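Adapter protein MecA 1 (Bacillus subtilis, PDB 3JTP) recognises unfolded and aggregated proteins and delivers them, along with targets such as ComK, to the ClpC protease, with this C-terminal domain interacting with ClpC. Local coordinates at residues Phe9-Gly14 and Ser60-Tyr65; Glu17-Leu22 and Asn39-Tyr44; Thr32-Phe37 and Glu90-His95. The protein carries 3 engineered substitutions. One frame throughout, in Å; residues are numbered along the deposited sequence.

Contact 1: Phe9-Gly14 and Ser60-Tyr65; sequences FVLRFG and SIMLEY. Engineered in segment 60-65: Met62 (natural residue Leu).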
loop_
_atom_site.group_PDB
_atom_site.type_symbol
_atom_site.label_atom_id
_atom_site.label_comp_id
_atom_site.label_asym_id
_atom_site.label_seq_id
_atom_site.Cartn_x
_atom_site.Cartn_y
_atom_site.Cartn_z
ATOM N N PHE A 9 2.227 4.019 7.510
ATOM C CA PHE A 9 1.761 2.656 7.707
ATOM C C PHE A 9 2.428 1.705 6.738
ATOM O O PHE A 9 2.678 2.052 5.578
ATOM C CB PHE A 9 0.247 2.553 7.526
ATOM C CG PHE A 9 -0.537 3.152 8.642
ATOM C CD1 PHE A 9 -0.962 2.367 9.706
ATOM C CD2 PHE A 9 -0.853 4.510 8.640
ATOM C CE1 PHE A 9 -1.691 2.928 10.757
ATOM C CE2 PHE A 9 -1.582 5.077 9.681
ATOM C CZ PHE A 9 -2.002 4.288 10.739
ATOM N N VAL A 10 2.730 0.504 7.216
ATOM C CA VAL A 10 3.020 -0.574 6.302
ATOM C C VAL A 10 1.880 -1.558 6.387
ATOM O O VAL A 10 1.582 -2.072 7.465
ATOM C CB VAL A 10 4.282 -1.308 6.651
ATOM C CG1 VAL A 10 4.338 -2.586 5.846
ATOM C CG2 VAL A 10 5.498 -0.436 6.372
ATOM N N LEU A 11 1.255 -1.823 5.244
ATOM C CA LEU A 11 0.107 -2.722 5.174
ATOM C C LEU A 11 0.502 -3.965 4.393
ATOM O O LEU A 11 1.199 -3.872 3.374
ATOM C CB LEU A 11 -1.072 -2.027 4.490
ATOM C CG LEU A 11 -1.452 -0.652 5.051
ATOM C CD1 LEU A 11 -2.543 -0.027 4.211
ATOM C CD2 LEU A 11 -1.877 -0.726 6.509
ATOM N N ARG A 12 0.077 -5.137 4.857
ATOM C CA ARG A 12 0.439 -6.351 4.153
ATOM C C ARG A 12 -0.747 -6.958 3.439
ATOM O O ARG A 12 -1.867 -7.018 3.985
ATOM C CB ARG A 12 1.063 -7.376 5.085
ATOM C CG ARG A 12 0.090 -8.041 6.037
ATOM C CD ARG A 12 0.769 -9.241 6.711
ATOM N NE ARG A 12 -0.093 -9.869 7.711
ATOM C CZ ARG A 12 -0.377 -9.307 8.876
ATOM N NH1 ARG A 12 0.132 -8.117 9.135
ATOM N NH2 ARG A 12 -1.175 -9.915 9.757
ATOM N N PHE A 13 -0.489 -7.413 2.219
ATOM C CA PHE A 13 -1.519 -8.037 1.391
ATOM C C PHE A 13 -1.199 -9.502 1.182
ATOM O O PHE A 13 -0.079 -9.847 0.838
ATOM C CB PHE A 13 -1.605 -7.346 0.027
ATOM C CG PHE A 13 -2.057 -5.918 0.095
ATOM C CD1 PHE A 13 -3.333 -5.556 -0.318
ATOM C CD2 PHE A 13 -1.203 -4.925 0.568
ATOM C CE1 PHE A 13 -3.749 -4.239 -0.269
ATOM C CE2 PHE A 13 -1.620 -3.591 0.627
ATOM C CZ PHE A 13 -2.900 -3.255 0.206
ATOM N N GLY A 14 -2.199 -10.357 1.361
ATOM C CA GLY A 14 -2.025 -11.780 1.134
ATOM C C GLY A 14 -1.768 -12.141 -0.322
ATOM O O GLY A 14 -1.142 -13.151 -0.607
ATOM N N SER A 60 -9.397 2.737 6.457
ATOM C CA SER A 60 -10.394 1.702 6.721
ATOM C C SER A 60 -10.773 0.899 5.473
ATOM O O SER A 60 -11.126 -0.275 5.576
ATOM C CB SER A 60 -11.650 2.298 7.364
ATOM O OG SER A 60 -12.449 2.963 6.393
ATOM N N ILE A 61 -10.703 1.519 4.296
ATOM C CA ILE A 61 -10.911 0.754 3.070
ATOM C C ILE A 61 -9.666 -0.038 2.719
ATOM O O ILE A 61 -9.757 -1.193 2.294
ATOM C CB ILE A 61 -11.322 1.627 1.885
ATOM C CG1 ILE A 61 -12.772 2.081 2.056
ATOM C CG2 ILE A 61 -11.175 0.855 0.574
ATOM C CD1 ILE A 61 -13.112 3.302 1.240
ATOM N N MET A 62 -8.499 0.571 2.913
ATOM C CA MET A 62 -7.259 -0.139 2.662
ATOM C C MET A 62 -7.267 -1.420 3.476
ATOM O O MET A 62 -6.821 -2.459 3.001
ATOM C CB MET A 62 -6.035 0.724 2.995
ATOM C CG MET A 62 -5.653 1.737 1.916
ATOM S SD MET A 62 -4.265 2.765 2.440
ATOM C CE MET A 62 -3.556 3.265 0.922
ATOM N N LEU A 63 -7.801 -1.353 4.694
ATOM C CA LEU A 63 -7.784 -2.500 5.598
ATOM C C LEU A 63 -8.844 -3.545 5.302
ATOM O O LEU A 63 -9.028 -4.480 6.088
ATOM C CB LEU A 63 -7.937 -2.062 7.053
ATOM C CG LEU A 63 -6.794 -1.280 7.683
ATOM C CD1 LEU A 63 -7.120 -1.013 9.143
ATOM C CD2 LEU A 63 -5.483 -2.040 7.540
ATOM N N GLU A 64 -9.572 -3.394 4.202
ATOM C CA GLU A 64 -10.433 -4.493 3.771
ATOM C C GLU A 64 -9.642 -5.445 2.898
ATOM O O GLU A 64 -9.957 -6.634 2.813
ATOM C CB GLU A 64 -11.652 -3.974 3.021
ATOM C CG GLU A 64 -12.549 -3.183 3.915
ATOM C CD GLU A 64 -13.984 -3.282 3.527
ATOM O OE1 GLU A 64 -14.782 -2.730 4.294
ATOM O OE2 GLU A 64 -14.316 -3.903 2.486
ATOM N N TYR A 65 -8.609 -4.901 2.257
ATOM C CA TYR A 65 -7.751 -5.670 1.379
ATOM C C TYR A 65 -6.426 -6.036 2.024
ATOM O O TYR A 65 -5.704 -6.889 1.515
ATOM C CB TYR A 65 -7.544 -4.909 0.083
ATOM C CG TYR A 65 -8.854 -4.770 -0.621
ATOM C CD1 TYR A 65 -9.443 -5.871 -1.241
ATOM C CD2 TYR A 65 -9.540 -3.581 -0.604
ATOM C CE1 TYR A 65 -10.658 -5.783 -1.853
ATOM C CE2 TYR A 65 -10.774 -3.479 -1.218
ATOM C CZ TYR A 65 -11.321 -4.592 -1.839
ATOM O OH TYR A 65 -12.522 -4.494 -2.448
HETATM O O HOH W 1 -4.936 -9.336 1.295
#
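Leu11 reaches from the strand to the helix with both methyls, each meeting a different residue. CD1 of Leu11 lies 3.7 Å from SD of Met62 and also touches that residue's CB, while CD2 of Leu11 meets CD2 of Leu63 at 4.0 Å. In both pairs the side chains run at about a right angle to one another. Met62 is an engineered residue, leucine in the natural sequence; its chain is extended beyond CG. Leu63 starts off away from the strand, yet its end comes back to Leu11. Two residues further along the strand the ring of Phe13 takes over. CG of Phe13 is anti to the carbonyl carbon (chi1 -65°), which swings the ring to the end of the helical segment. There CD1 of Phe13 lies 3.3 Å from O of Tyr65, and CE1 of Phe13 is 3.9 Å from CB of Tyr65. This is how helix 54-65 lies on one face of the antiparallel sheet of the MecA C-terminal domain: strand 9-13 and helix 60-65 run 8.7 Å apart at closest, with their directions 33° apart. The Phe13 ring also meets Val19 and Leu22 of helix 16-24 and Leu43 of the neighbouring strand 40-46. An alanine in place of Phe13 would take the ring from between these partners and is likely to open a gap where the helices meet the sheet, with CB of Tyr65 losing an apolar neighbour. No direct hydrogen bond joins the segments, but a water does: it accepts from Gly14 N at 2.9 Å and donates to Tyr65 O at 2.6 Å. The carbonyl oxygen beside the phenylalanine ring therefore has a polar partner as well.

Contact 2: Glu17-Leu22 and Asn39-Tyr44; sequences EDVISL and NRYYLY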
loop_
_atom_site.group_PDB
_atom_site.type_symbol
_atom_site.label_atom_id
_atom_site.label_comp_id
_atom_site.label_asym_id
_atom_site.label_seq_id
_atom_site.Cartn_x
_atom_site.Cartn_y
_atom_site.Cartn_z
ATOM N N GLU A 17 -3.844 -9.711 -6.172
ATOM C CA GLU A 17 -5.168 -9.281 -6.627
ATOM C C GLU A 17 -5.747 -8.263 -5.661
ATOM O O GLU A 17 -6.425 -7.330 -6.076
ATOM C CB GLU A 17 -6.152 -10.448 -6.822
ATOM C CG GLU A 17 -5.533 -11.716 -7.399
ATOM C CD GLU A 17 -4.930 -11.512 -8.780
ATOM O OE1 GLU A 17 -4.061 -12.333 -9.180
ATOM O OE2 GLU A 17 -5.340 -10.537 -9.462
ATOM N N ASP A 18 -5.474 -8.427 -4.374
ATOM C CA ASP A 18 -6.022 -7.509 -3.391
ATOM C C ASP A 18 -5.369 -6.138 -3.501
ATOM O O ASP A 18 -6.013 -5.138 -3.232
ATOM C CB ASP A 18 -5.879 -8.061 -1.974
ATOM C CG ASP A 18 -6.803 -9.254 -1.715
ATOM O OD1 ASP A 18 -7.746 -9.446 -2.512
ATOM O OD2 ASP A 18 -6.581 -10.000 -0.732
ATOM N N VAL A 19 -4.097 -6.094 -3.889
ATOM C CA VAL A 19 -3.452 -4.808 -4.189
ATOM C C VAL A 19 -4.146 -4.116 -5.372
ATOM O O VAL A 19 -4.532 -2.960 -5.270
ATOM C CB VAL A 19 -1.948 -4.957 -4.476
ATOM C CG1 VAL A 19 -1.307 -3.565 -4.722
ATOM C CG2 VAL A 19 -1.241 -5.710 -3.305
ATOM N N ILE A 20 -4.328 -4.838 -6.479
ATOM C CA ILE A 20 -5.030 -4.314 -7.652
ATOM C C ILE A 20 -6.434 -3.802 -7.271
ATOM O O ILE A 20 -6.788 -2.675 -7.615
ATOM C CB ILE A 20 -5.152 -5.367 -8.764
ATOM C CG1 ILE A 20 -3.773 -5.810 -9.250
ATOM C CG2 ILE A 20 -5.965 -4.832 -9.963
ATOM C CD1 ILE A 20 -3.851 -7.017 -10.197
ATOM N N SER A 21 -7.214 -4.627 -6.565
ATOM C CA SER A 21 -8.524 -4.215 -6.038
ATOM C C SER A 21 -8.458 -2.897 -5.296
ATOM O O SER A 21 -9.261 -2.011 -5.557
ATOM C CB SER A 21 -9.123 -5.265 -5.100
ATOM O OG SER A 21 -9.511 -6.414 -5.815
ATOM N N LEU A 22 -7.511 -2.765 -4.364
ATOM C CA LEU A 22 -7.373 -1.521 -3.620
ATOM C C LEU A 22 -7.118 -0.363 -4.566
ATOM O O LEU A 22 -7.693 0.712 -4.416
ATOM C CB LEU A 22 -6.243 -1.600 -2.609
ATOM C CG LEU A 22 -6.430 -0.836 -1.297
ATOM C CD1 LEU A 22 -5.063 -0.466 -0.718
ATOM C CD2 LEU A 22 -7.288 0.392 -1.442
ATOM N N ASN A 39 6.515 -13.946 -0.163
ATOM C CA ASN A 39 5.222 -14.402 -0.681
ATOM C C ASN A 39 4.092 -13.415 -0.463
ATOM O O ASN A 39 2.994 -13.631 -0.941
ATOM C CB ASN A 39 4.822 -15.758 -0.068
ATOM C CG ASN A 39 5.990 -16.731 0.029
ATOM O OD1 ASN A 39 6.257 -17.302 1.099
ATOM N ND2 ASN A 39 6.702 -16.915 -1.083
ATOM N N ARG A 40 4.345 -12.330 0.255
ATOM C CA ARG A 40 3.307 -11.327 0.426
ATOM C C ARG A 40 3.692 -9.976 -0.164
ATOM O O ARG A 40 4.826 -9.787 -0.598
ATOM C CB ARG A 40 2.880 -11.231 1.883
ATOM C CG ARG A 40 2.435 -12.582 2.404
ATOM C CD ARG A 40 1.284 -12.496 3.372
ATOM N NE ARG A 40 1.696 -12.130 4.722
ATOM C CZ ARG A 40 2.048 -13.010 5.655
ATOM N NH1 ARG A 40 2.045 -14.307 5.366
ATOM N NH2 ARG A 40 2.404 -12.595 6.874
ATOM N N TYR A 41 2.730 -9.064 -0.238
ATOM C CA TYR A 41 2.992 -7.720 -0.765
ATOM C C TYR A 41 2.829 -6.729 0.372
ATOM O O TYR A 41 1.995 -6.919 1.263
ATOM C CB TYR A 41 2.070 -7.384 -1.958
ATOM C CG TYR A 41 2.396 -8.233 -3.166
ATOM C CD1 TYR A 41 3.312 -7.799 -4.117
ATOM C CD2 TYR A 41 1.832 -9.499 -3.327
ATOM C CE1 TYR A 41 3.646 -8.589 -5.204
ATOM C CE2 TYR A 41 2.168 -10.306 -4.412
ATOM C CZ TYR A 41 3.075 -9.838 -5.349
ATOM O OH TYR A 41 3.405 -10.617 -6.440
ATOM N N TYR A 42 3.649 -5.693 0.363
ATOM C CA TYR A 42 3.631 -4.707 1.420
ATOM C C TYR A 42 3.538 -3.329 0.806
ATOM O O TYR A 42 4.281 -2.996 -0.113
ATOM C CB TYR A 42 4.895 -4.833 2.288
ATOM C CG TYR A 42 4.935 -6.131 3.052
ATOM C CD1 TYR A 42 4.565 -6.181 4.385
ATOM C CD2 TYR A 42 5.325 -7.313 2.430
ATOM C CE1 TYR A 42 4.593 -7.374 5.088
ATOM C CE2 TYR A 42 5.353 -8.517 3.128
ATOM C CZ TYR A 42 4.989 -8.539 4.456
ATOM O OH TYR A 42 5.016 -9.727 5.158
ATOM N N LEU A 43 2.597 -2.542 1.295
ATOM C CA LEU A 43 2.394 -1.215 0.758
ATOM C C LEU A 43 2.936 -0.275 1.796
ATOM O O LEU A 43 2.355 -0.145 2.863
ATOM C CB LEU A 43 0.904 -0.915 0.606
ATOM C CG LEU A 43 0.323 -0.298 -0.672
ATOM C CD1 LEU A 43 -0.861 0.619 -0.353
ATOM C CD2 LEU A 43 1.364 0.423 -1.472
ATOM N N TYR A 44 4.028 0.403 1.511
ATOM C CA TYR A 44 4.355 1.499 2.404
ATOM C C TYR A 44 3.408 2.674 2.134
ATOM O O TYR A 44 3.307 3.147 1.012
ATOM C CB TYR A 44 5.799 1.926 2.269
ATOM C CG TYR A 44 6.129 3.086 3.169
ATOM C CD1 TYR A 44 6.099 2.949 4.554
ATOM C CD2 TYR A 44 6.473 4.322 2.633
ATOM C CE1 TYR A 44 6.388 4.014 5.379
ATOM C CE2 TYR A 44 6.776 5.394 3.445
ATOM C CZ TYR A 44 6.727 5.241 4.809
ATOM O OH TYR A 44 7.027 6.325 5.593
#
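Val19 and Tyr41 are the residues whose backbones come nearest, CA to CA 7.9 Å, and from there helix 17-22 and strand 40-44 run in roughly the same direction. Val19 and Leu22, three residues apart on the helix, both face the strand, and Tyr41 and Leu43, two apart on the strand, both face the helix. CG2 of Val19 lies 3.9 Å from CB of Tyr41, the two side chains crossing at about a right angle. Chi1 of Val19 (-177°) sets CG2 beside the backbone N, anti to the carbonyl carbon, and this is the methyl that meets the base of the tyrosine side chain. Helix 16-24 lies here over the middle strand of the five-stranded antiparallel sheet, and Tyr42 turns away to the opposite face. Further along, CD1 of Leu22 approaches CD1 of Leu43 more loosely, at 4.4 Å. Other helices complete the layer: Met62 and Leu89 each touch both of these leucines. At the other end the Tyr41 ring meets that of Phe16, their planes at about 45°.

Contact 3: Thr32-Phe37 and Glu90-His95; sequences TTLYSF and ETIKKH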
loop_
_atom_site.group_PDB
_atom_site.type_symbol
_atom_site.label_atom_id
_atom_site.label_comp_id
_atom_site.label_asym_id
_atom_site.label_seq_id
_atom_site.Cartn_x
_atom_site.Cartn_y
_atom_site.Cartn_z
ATOM N N THR A 32 2.488 6.115 -1.877
ATOM C CA THR A 32 2.498 4.695 -1.593
ATOM C C THR A 32 3.705 4.077 -2.285
ATOM O O THR A 32 4.006 4.420 -3.425
ATOM C CB THR A 32 1.195 4.012 -2.048
ATOM O OG1 THR A 32 0.905 4.371 -3.409
ATOM C CG2 THR A 32 0.043 4.441 -1.167
ATOM N N THR A 33 4.423 3.210 -1.570
ATOM C CA THR A 33 5.489 2.412 -2.170
ATOM C C THR A 33 5.176 0.933 -1.959
ATOM O O THR A 33 4.743 0.520 -0.880
ATOM C CB THR A 33 6.888 2.792 -1.598
ATOM O OG1 THR A 33 7.146 4.170 -1.889
ATOM C CG2 THR A 33 8.017 1.926 -2.211
ATOM N N LEU A 34 5.366 0.140 -3.006
ATOM C CA LEU A 34 5.005 -1.269 -2.957
ATOM C C LEU A 34 6.235 -2.173 -2.994
ATOM O O LEU A 34 7.119 -1.980 -3.828
ATOM C CB LEU A 34 4.045 -1.603 -4.111
ATOM C CG LEU A 34 3.546 -3.048 -4.196
ATOM C CD1 LEU A 34 2.448 -3.343 -3.160
ATOM C CD2 LEU A 34 3.044 -3.341 -5.613
ATOM N N TYR A 35 6.279 -3.150 -2.085
ATOM C CA TYR A 35 7.344 -4.148 -2.036
ATOM C C TYR A 35 6.731 -5.554 -2.059
ATOM O O TYR A 35 5.556 -5.718 -1.720
ATOM C CB TYR A 35 8.160 -4.029 -0.733
ATOM C CG TYR A 35 8.915 -2.741 -0.521
ATOM C CD1 TYR A 35 10.295 -2.662 -0.718
ATOM C CD2 TYR A 35 8.254 -1.604 -0.092
ATOM C CE1 TYR A 35 10.979 -1.468 -0.507
ATOM C CE2 TYR A 35 8.921 -0.420 0.115
ATOM C CZ TYR A 35 10.270 -0.351 -0.093
ATOM O OH TYR A 35 10.879 0.857 0.122
ATOM N N SER A 36 7.520 -6.567 -2.425
ATOM C CA SER A 36 7.175 -7.952 -2.064
ATOM C C SER A 36 8.165 -8.469 -1.048
ATOM O O SER A 36 9.291 -7.979 -0.967
ATOM C CB SER A 36 7.146 -8.911 -3.268
ATOM O OG SER A 36 8.308 -8.807 -4.074
ATOM N N PHE A 37 7.744 -9.476 -0.291
ATOM C CA PHE A 37 8.593 -10.071 0.716
ATOM C C PHE A 37 7.962 -11.376 1.201
ATOM O O PHE A 37 6.828 -11.395 1.685
ATOM C CB PHE A 37 8.817 -9.073 1.861
ATOM C CG PHE A 37 9.695 -9.590 2.967
ATOM C CD1 PHE A 37 11.050 -9.809 2.752
ATOM C CD2 PHE A 37 9.171 -9.832 4.231
ATOM C CE1 PHE A 37 11.872 -10.290 3.786
ATOM C CE2 PHE A 37 9.986 -10.309 5.270
ATOM C CZ PHE A 37 11.333 -10.541 5.046
ATOM N N GLU A 90 -1.497 4.230 -7.859
ATOM C CA GLU A 90 -1.805 4.846 -9.156
ATOM C C GLU A 90 -1.188 4.045 -10.309
ATOM O O GLU A 90 -1.804 3.852 -11.346
ATOM C CB GLU A 90 -1.270 6.294 -9.226
ATOM C CG GLU A 90 -1.888 7.303 -8.248
ATOM C CD GLU A 90 -1.171 7.347 -6.907
ATOM O OE1 GLU A 90 -0.262 6.515 -6.695
ATOM O OE2 GLU A 90 -1.519 8.208 -6.062
ATOM N N THR A 91 0.049 3.590 -10.138
ATOM C CA THR A 91 0.687 2.852 -11.217
ATOM C C THR A 91 0.019 1.494 -11.402
ATOM O O THR A 91 -0.234 1.071 -12.526
ATOM C CB THR A 91 2.208 2.698 -10.991
ATOM O OG1 THR A 91 2.805 4.000 -10.949
ATOM C CG2 THR A 91 2.847 1.891 -12.120
ATOM N N ILE A 92 -0.274 0.815 -10.294
ATOM C CA ILE A 92 -0.982 -0.456 -10.369
ATOM C C ILE A 92 -2.387 -0.278 -11.019
ATOM O O ILE A 92 -2.784 -1.041 -11.903
ATOM C CB ILE A 92 -1.121 -1.111 -8.974
ATOM C CG1 ILE A 92 0.263 -1.476 -8.395
ATOM C CG2 ILE A 92 -1.994 -2.334 -9.067
ATOM C CD1 ILE A 92 1.009 -2.488 -9.207
ATOM N N LYS A 93 -3.136 0.727 -10.585
ATOM C CA LYS A 93 -4.457 0.945 -11.168
ATOM C C LYS A 93 -4.346 1.071 -12.690
ATOM O O LYS A 93 -5.067 0.407 -13.427
ATOM C CB LYS A 93 -5.122 2.180 -10.567
ATOM C CG LYS A 93 -6.471 2.541 -11.198
ATOM C CD LYS A 93 -6.939 3.889 -10.665
ATOM C CE LYS A 93 -8.001 4.512 -11.547
ATOM N NZ LYS A 93 -8.274 5.892 -11.084
ATOM N N LYS A 94 -3.404 1.890 -13.153
ATOM C CA LYS A 94 -3.232 2.144 -14.579
ATOM C C LYS A 94 -2.958 0.902 -15.434
ATOM O O LYS A 94 -3.565 0.723 -16.475
ATOM C CB LYS A 94 -2.122 3.188 -14.799
ATOM C CG LYS A 94 -2.050 3.713 -16.229
ATOM C CD LYS A 94 -0.929 4.730 -16.380
ATOM C CE LYS A 94 -1.109 5.558 -17.641
ATOM N NZ LYS A 94 -1.875 6.798 -17.338
ATOM N N HIS A 95 -2.032 0.050 -15.009
ATOM C CA HIS A 95 -1.672 -1.121 -15.810
ATOM C C HIS A 95 -2.453 -2.379 -15.457
ATOM O O HIS A 95 -2.592 -3.270 -16.293
ATOM C CB HIS A 95 -0.180 -1.436 -15.680
ATOM C CG HIS A 95 0.707 -0.329 -16.133
ATOM N ND1 HIS A 95 1.156 0.657 -15.282
ATOM C CD2 HIS A 95 1.220 -0.034 -17.352
ATOM C CE1 HIS A 95 1.910 1.506 -15.957
ATOM N NE2 HIS A 95 1.960 1.112 -17.217
#
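Leu34 and Ile92 make the better-packed part of this contact: CD2 of Leu34 lies 4.2 Å from CD1 of Ile92, a methyl-to-methyl meeting of two buried residues, each pointing toward the opposite segment. Ile92 also leans on Phe16, Ile20 and Ser23 of helix 16-24, which fills in beside it. At the other end things are slacker. The Glu90 chain bends at its second torsion (chi2 88°) and comes back toward the strand, yet its OE1 stays 4.1 Å from OG1 of Thr32, too far for a hydrogen bond. That hydroxyl is engaged elsewhere, bonded to Leu89 N in the first turn of the helix. Outward, helix 90-95 meets solvent with Lys94 and His95. There ND1 of His95 donates to O of Thr91 at 3.1 Å, with an N-H...O angle of 158°, and the same oxygen takes His95 N from the opposite face of its carbonyl plane. The join between the two segments is thus apolar at its heart, while the Thr32 hydroxyl ties its strand to the helix by accepting from the N-H of Leu89; the Glu90 carboxylate, near the helix start, is probably favoured there as an anion.

In the fold
From the N terminus the chain passes through strand 8-13, helix 16-24 and the hairpin of strands 31-37 and 40-46, and contact 2 closes the first loop as strand 40-46 comes back under helix 16-24. Helix 54-65 then packs on the first strand in contact 1, a longer loop that encloses contact 2 entirely. Contact 3 ties the last helix, 88-96, to strand 31-37, and its loop crosses both others. All three contacts stand on one sheet, in which strands 8-13, 40-46 and 31-37 are neighbours joined by backbone hydrogen bonds; helix 16-24 lies between helices 54-65 and 88-96, with contacts 1 and 3 on opposite sides of the chain's centre.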